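Long-range contact in uncharacterized protein (Bacteroides eggerthii DSM 20697, PDB 4ECO), which is of unknown function but, as a leucine-rich repeat protein with a long curved solenoid, probably binds other proteins: residues N552-L564 with I573-T586. Numbering follows the deposited sequence.
Sequences NRTLREWPEGITL and IGSNDIRKVNEKIT
Trp-558 and Glu-583 meet where the loops following strands 540-542 and 570-572, in neighbouring coils of the leucine-rich repeat solenoid, pack together. Their planes stand nearly perpendicular, and Trp-558 NE1 donates a nearly straight hydrogen bond (165°) to Glu-583 OE2 at 2.8 Å, on the anti lone pair of that oxygen. OE2 also takes a weak bond from Gly-561 N; Glu-583 OE1 accepts Thr-563 OG1 at 2.6 Å from above the carboxylate plane. Reciprocally, Glu-560, its chain folded at chi2 (-71°), offers syn lone pairs of OE2 and OE1 to the backbone N of Asn-582 and of Glu-583. Arg-553 NH1 reaches Asn-576 O within its guanidinium plane, and Asp-577 N bonds Leu-555 O (2.9 Å) backbone to backbone.

Apolar packing centres on the indole: Val-581 CG1 sits over its five-membered ring in a CH-pi contact, and Ile-585 CD1 abuts CZ2. An alanine in place of Trp-558 would probably leave a gap beside Val-581 and Ile-585 and cost Glu-583 OE2 its indole donor.

Among charges, Asp-577 OD2 bridges Arg-579 NH2 and, at long range, Arg-556 NE.

Two glutamates reaching in opposite directions thus join the coils, one accepting two amides, the other gripped by indole, hydroxyl and weaker amide bonds, around a buried tryptophan.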
loop_
_atom_site.group_PDB
_atom_site.type_symbol
_atom_site.label_atom_id
_atom_site.label_comp_id
_atom_site.label_asym_id
_atom_site.label_seq_id
_atom_site.Cartn_x
_atom_site.Cartn_y
_atom_site.Cartn_z
ATOM N N ASN A 552 -11.430 35.495 14.417
ATOM C CA ASN A 552 -10.719 36.738 14.197
ATOM C C ASN A 552 -9.320 36.436 13.675
ATOM O O ASN A 552 -8.724 35.420 14.047
ATOM C CB ASN A 552 -10.660 37.570 15.487
ATOM C CG ASN A 552 -12.001 37.878 16.124
ATOM O OD1 ASN A 552 -12.088 38.035 17.342
ATOM N ND2 ASN A 552 -13.084 37.938 15.336
ATOM N N ARG A 553 -8.804 37.314 12.793
ATOM C CA ARG A 553 -7.469 37.193 12.210
ATOM C C ARG A 553 -6.474 37.681 13.240
ATOM O O ARG A 553 -6.356 38.896 13.481
ATOM C CB ARG A 553 -7.369 37.976 10.894
ATOM C CG ARG A 553 -8.319 37.487 9.823
ATOM C CD ARG A 553 -7.890 38.004 8.488
ATOM N NE ARG A 553 -8.754 37.520 7.413
ATOM C CZ ARG A 553 -8.469 37.629 6.116
ATOM N NH1 ARG A 553 -7.328 38.189 5.721
ATOM N NH2 ARG A 553 -9.319 37.181 5.209
ATOM N N THR A 554 -5.811 36.720 13.903
ATOM C CA THR A 554 -4.882 36.961 15.014
ATOM C C THR A 554 -3.524 37.522 14.599
ATOM O O THR A 554 -2.998 38.328 15.357
ATOM C CB THR A 554 -4.641 35.666 15.802
ATOM O OG1 THR A 554 -4.302 34.604 14.904
ATOM C CG2 THR A 554 -5.832 35.263 16.662
ATOM N N LEU A 555 -2.942 37.106 13.440
ATOM C CA LEU A 555 -1.594 37.545 13.071
ATOM C C LEU A 555 -1.588 38.866 12.307
ATOM O O LEU A 555 -1.954 38.939 11.131
ATOM C CB LEU A 555 -0.840 36.483 12.280
ATOM C CG LEU A 555 0.666 36.685 12.131
ATOM C CD1 LEU A 555 1.381 36.635 13.481
ATOM C CD2 LEU A 555 1.247 35.660 11.178
ATOM N N ARG A 556 -1.110 39.904 13.010
ATOM C CA ARG A 556 -1.007 41.271 12.513
ATOM C C ARG A 556 0.479 41.687 12.382
ATOM O O ARG A 556 0.784 42.643 11.654
ATOM C CB ARG A 556 -1.785 42.232 13.447
ATOM C CG ARG A 556 -3.298 41.948 13.442
ATOM C CD ARG A 556 -4.070 42.605 14.558
ATOM N NE ARG A 556 -4.289 44.020 14.278
ATOM C CZ ARG A 556 -4.588 44.929 15.199
ATOM N NH1 ARG A 556 -4.694 44.580 16.475
ATOM N NH2 ARG A 556 -4.760 46.200 14.856
ATOM N N GLU A 557 1.393 40.902 13.029
ATOM C CA GLU A 557 2.839 41.112 13.122
ATOM C C GLU A 557 3.625 40.448 11.967
ATOM O O GLU A 557 3.589 39.227 11.789
ATOM C CB GLU A 557 3.349 40.551 14.481
ATOM C CG GLU A 557 4.846 40.668 14.762
ATOM C CD GLU A 557 5.404 39.834 15.907
ATOM O OE1 GLU A 557 4.597 39.314 16.712
ATOM O OE2 GLU A 557 6.651 39.696 15.997
ATOM N N TRP A 558 4.411 41.266 11.242
ATOM C CA TRP A 558 5.316 40.780 10.204
ATOM C C TRP A 558 6.617 40.334 10.882
ATOM O O TRP A 558 7.117 41.062 11.742
ATOM C CB TRP A 558 5.572 41.858 9.131
ATOM C CG TRP A 558 6.708 41.522 8.197
ATOM C CD1 TRP A 558 8.031 41.827 8.367
ATOM C CD2 TRP A 558 6.628 40.737 6.994
ATOM N NE1 TRP A 558 8.774 41.291 7.344
ATOM C CE2 TRP A 558 7.938 40.631 6.477
ATOM C CE3 TRP A 558 5.566 40.144 6.281
ATOM C CZ2 TRP A 558 8.214 39.963 5.274
ATOM C CZ3 TRP A 558 5.840 39.497 5.084
ATOM C CH2 TRP A 558 7.152 39.397 4.601
ATOM N N PRO A 559 7.203 39.181 10.506
ATOM C CA PRO A 559 8.468 38.766 11.130
ATOM C C PRO A 559 9.654 39.617 10.636
ATOM O O PRO A 559 10.382 39.218 9.706
ATOM C CB PRO A 559 8.591 37.308 10.698
ATOM C CG PRO A 559 7.934 37.278 9.327
ATOM C CD PRO A 559 6.759 38.207 9.483
ATOM N N GLU A 560 9.845 40.804 11.250
ATOM C CA GLU A 560 10.933 41.694 10.851
ATOM C C GLU A 560 12.261 40.991 11.052
ATOM O O GLU A 560 12.478 40.379 12.097
ATOM C CB GLU A 560 10.890 43.032 11.591
ATOM C CG GLU A 560 9.693 43.904 11.239
ATOM C CD GLU A 560 9.652 44.560 9.870
ATOM O OE1 GLU A 560 10.685 44.577 9.151
ATOM O OE2 GLU A 560 8.566 45.090 9.538
ATOM N N GLY A 561 13.057 40.962 9.994
ATOM C CA GLY A 561 14.328 40.262 9.984
ATOM C C GLY A 561 14.324 38.987 9.162
ATOM O O GLY A 561 15.397 38.453 8.876
ATOM N N ILE A 562 13.137 38.504 8.741
ATOM C CA ILE A 562 13.006 37.268 7.956
ATOM C C ILE A 562 13.822 37.351 6.630
ATOM O O ILE A 562 14.295 36.314 6.157
ATOM C CB ILE A 562 11.529 36.878 7.695
ATOM C CG1 ILE A 562 11.412 35.385 7.312
ATOM C CG2 ILE A 562 10.813 37.820 6.704
ATOM C CD1 ILE A 562 10.030 34.698 7.631
ATOM N N THR A 563 14.057 38.562 6.075
ATOM C CA THR A 563 14.847 38.680 4.833
ATOM C C THR A 563 16.318 38.318 5.097
ATOM O O THR A 563 17.068 38.097 4.145
ATOM C CB THR A 563 14.731 40.067 4.206
ATOM O OG1 THR A 563 15.309 41.045 5.069
ATOM C CG2 THR A 563 13.295 40.420 3.826
ATOM N N LEU A 564 16.700 38.199 6.386
ATOM C CA LEU A 564 18.046 37.821 6.785
ATOM C C LEU A 564 18.186 36.281 6.953
ATOM O O LEU A 564 19.258 35.821 7.333
ATOM C CB LEU A 564 18.463 38.553 8.067
ATOM C CG LEU A 564 18.517 40.096 7.993
ATOM C CD1 LEU A 564 19.121 40.659 9.230
ATOM C CD2 LEU A 564 19.346 40.594 6.832
ATOM N N ILE A 573 2.438 33.805 4.105
ATOM C CA ILE A 573 1.855 34.583 5.214
ATOM C C ILE A 573 0.474 35.156 4.791
ATOM O O ILE A 573 -0.066 36.043 5.446
ATOM C CB ILE A 573 2.870 35.685 5.661
ATOM C CG1 ILE A 573 2.557 36.236 7.063
ATOM C CG2 ILE A 573 3.127 36.774 4.590
ATOM C CD1 ILE A 573 3.727 36.918 7.760
ATOM N N GLY A 574 -0.097 34.602 3.732
ATOM C CA GLY A 574 -1.391 35.026 3.229
ATOM C C GLY A 574 -2.562 34.749 4.150
ATOM O O GLY A 574 -2.477 33.899 5.043
ATOM N N SER A 575 -3.680 35.477 3.917
ATOM C CA SER A 575 -4.964 35.389 4.618
ATOM C C SER A 575 -4.764 35.614 6.126
ATOM O O SER A 575 -5.164 34.804 6.958
ATOM C CB SER A 575 -5.661 34.062 4.322
ATOM O OG SER A 575 -7.034 34.116 4.666
ATOM N N ASN A 576 -4.121 36.726 6.459
ATOM C CA ASN A 576 -3.887 37.170 7.832
ATOM C C ASN A 576 -4.306 38.638 7.904
ATOM O O ASN A 576 -5.126 39.075 7.085
ATOM C CB ASN A 576 -2.409 36.945 8.261
ATOM C CG ASN A 576 -2.043 35.513 8.564
ATOM O OD1 ASN A 576 -2.570 34.886 9.473
ATOM N ND2 ASN A 576 -1.069 34.984 7.862
ATOM N N ASP A 577 -3.719 39.406 8.828
ATOM C CA ASP A 577 -3.982 40.824 8.941
ATOM C C ASP A 577 -2.657 41.575 9.117
ATOM O O ASP A 577 -2.551 42.488 9.944
ATOM C CB ASP A 577 -4.960 41.100 10.089
ATOM C CG ASP A 577 -5.604 42.474 10.074
ATOM O OD1 ASP A 577 -5.434 43.208 9.060
ATOM O OD2 ASP A 577 -6.297 42.804 11.061
ATOM N N ILE A 578 -1.655 41.212 8.293
ATOM C CA ILE A 578 -0.332 41.818 8.333
ATOM C C ILE A 578 -0.475 43.299 7.970
ATOM O O ILE A 578 -1.254 43.654 7.085
ATOM C CB ILE A 578 0.706 41.070 7.436
ATOM C CG1 ILE A 578 0.778 39.560 7.775
ATOM C CG2 ILE A 578 2.110 41.724 7.478
ATOM C CD1 ILE A 578 1.040 39.147 9.269
ATOM N N ARG A 579 0.233 44.149 8.725
ATOM C CA ARG A 579 0.206 45.595 8.593
ATOM C C ARG A 579 1.492 46.098 7.926
ATOM O O ARG A 579 1.738 45.757 6.775
ATOM C CB ARG A 579 -0.009 46.253 9.969
ATOM C CG ARG A 579 -1.190 45.722 10.771
ATOM C CD ARG A 579 -2.516 45.940 10.091
ATOM N NE ARG A 579 -3.617 45.397 10.882
ATOM C CZ ARG A 579 -4.809 45.974 11.007
ATOM N NH1 ARG A 579 -5.068 47.123 10.388
ATOM N NH2 ARG A 579 -5.748 45.412 11.751
ATOM N N LYS A 580 2.293 46.899 8.628
ATOM C CA LYS A 580 3.495 47.512 8.070
ATOM C C LYS A 580 4.669 46.524 8.064
ATOM O O LYS A 580 5.013 45.922 9.093
ATOM C CB LYS A 580 3.856 48.810 8.848
ATOM C CG LYS A 580 5.138 49.563 8.445
ATOM C CD LYS A 580 5.072 50.316 7.109
ATOM C CE LYS A 580 6.159 51.371 6.977
ATOM N NZ LYS A 580 7.544 50.807 6.972
ATOM N N VAL A 581 5.279 46.398 6.864
ATOM C CA VAL A 581 6.459 45.599 6.563
ATOM C C VAL A 581 7.584 46.614 6.316
ATOM O O VAL A 581 7.552 47.342 5.313
ATOM C CB VAL A 581 6.219 44.613 5.386
ATOM C CG1 VAL A 581 7.460 43.775 5.108
ATOM C CG2 VAL A 581 5.024 43.707 5.661
ATOM N N ASN A 582 8.529 46.717 7.272
ATOM C CA ASN A 582 9.598 47.719 7.222
ATOM C C ASN A 582 10.679 47.342 6.234
ATOM O O ASN A 582 11.004 48.175 5.395
ATOM C CB ASN A 582 10.228 47.975 8.615
ATOM C CG ASN A 582 9.307 48.608 9.647
ATOM O OD1 ASN A 582 8.487 49.497 9.354
ATOM N ND2 ASN A 582 9.453 48.189 10.899
ATOM N N GLU A 583 11.269 46.137 6.352
ATOM C CA GLU A 583 12.341 45.658 5.463
ATOM C C GLU A 583 11.847 45.482 4.026
ATOM O O GLU A 583 10.724 45.021 3.808
ATOM C CB GLU A 583 12.927 44.312 5.968
ATOM C CG GLU A 583 11.921 43.161 6.111
ATOM C CD GLU A 583 12.389 41.956 6.904
ATOM O OE1 GLU A 583 13.615 41.714 6.966
ATOM O OE2 GLU A 583 11.523 41.238 7.451
ATOM N N LYS A 584 12.687 45.845 3.056
ATOM C CA LYS A 584 12.411 45.612 1.641
ATOM C C LYS A 584 12.552 44.121 1.378
ATOM O O LYS A 584 13.494 43.507 1.887
ATOM C CB LYS A 584 13.358 46.418 0.746
ATOM C CG LYS A 584 12.992 47.880 0.614
ATOM C CD LYS A 584 13.959 48.561 -0.328
ATOM C CE LYS A 584 13.840 50.062 -0.344
ATOM N NZ LYS A 584 14.991 50.684 -1.043
ATOM N N ILE A 585 11.601 43.521 0.647
ATOM C CA ILE A 585 11.664 42.089 0.353
ATOM C C ILE A 585 12.854 41.852 -0.560
ATOM O O ILE A 585 13.113 42.645 -1.464
ATOM C CB ILE A 585 10.332 41.526 -0.232
ATOM C CG1 ILE A 585 9.146 41.850 0.702
ATOM C CG2 ILE A 585 10.415 40.004 -0.556
ATOM C CD1 ILE A 585 9.222 41.304 2.158
ATOM N N THR A 586 13.608 40.794 -0.255
ATOM C CA THR A 586 14.821 40.393 -0.959
ATOM C C THR A 586 14.490 39.362 -2.059
ATOM O O THR A 586 13.595 38.537 -1.866
ATOM C CB THR A 586 15.816 39.845 0.057
ATOM O OG1 THR A 586 15.231 38.754 0.787
ATOM C CG2 THR A 586 16.300 40.909 1.007
HETATM O O HOH W 1 -4.395 36.203 10.856
#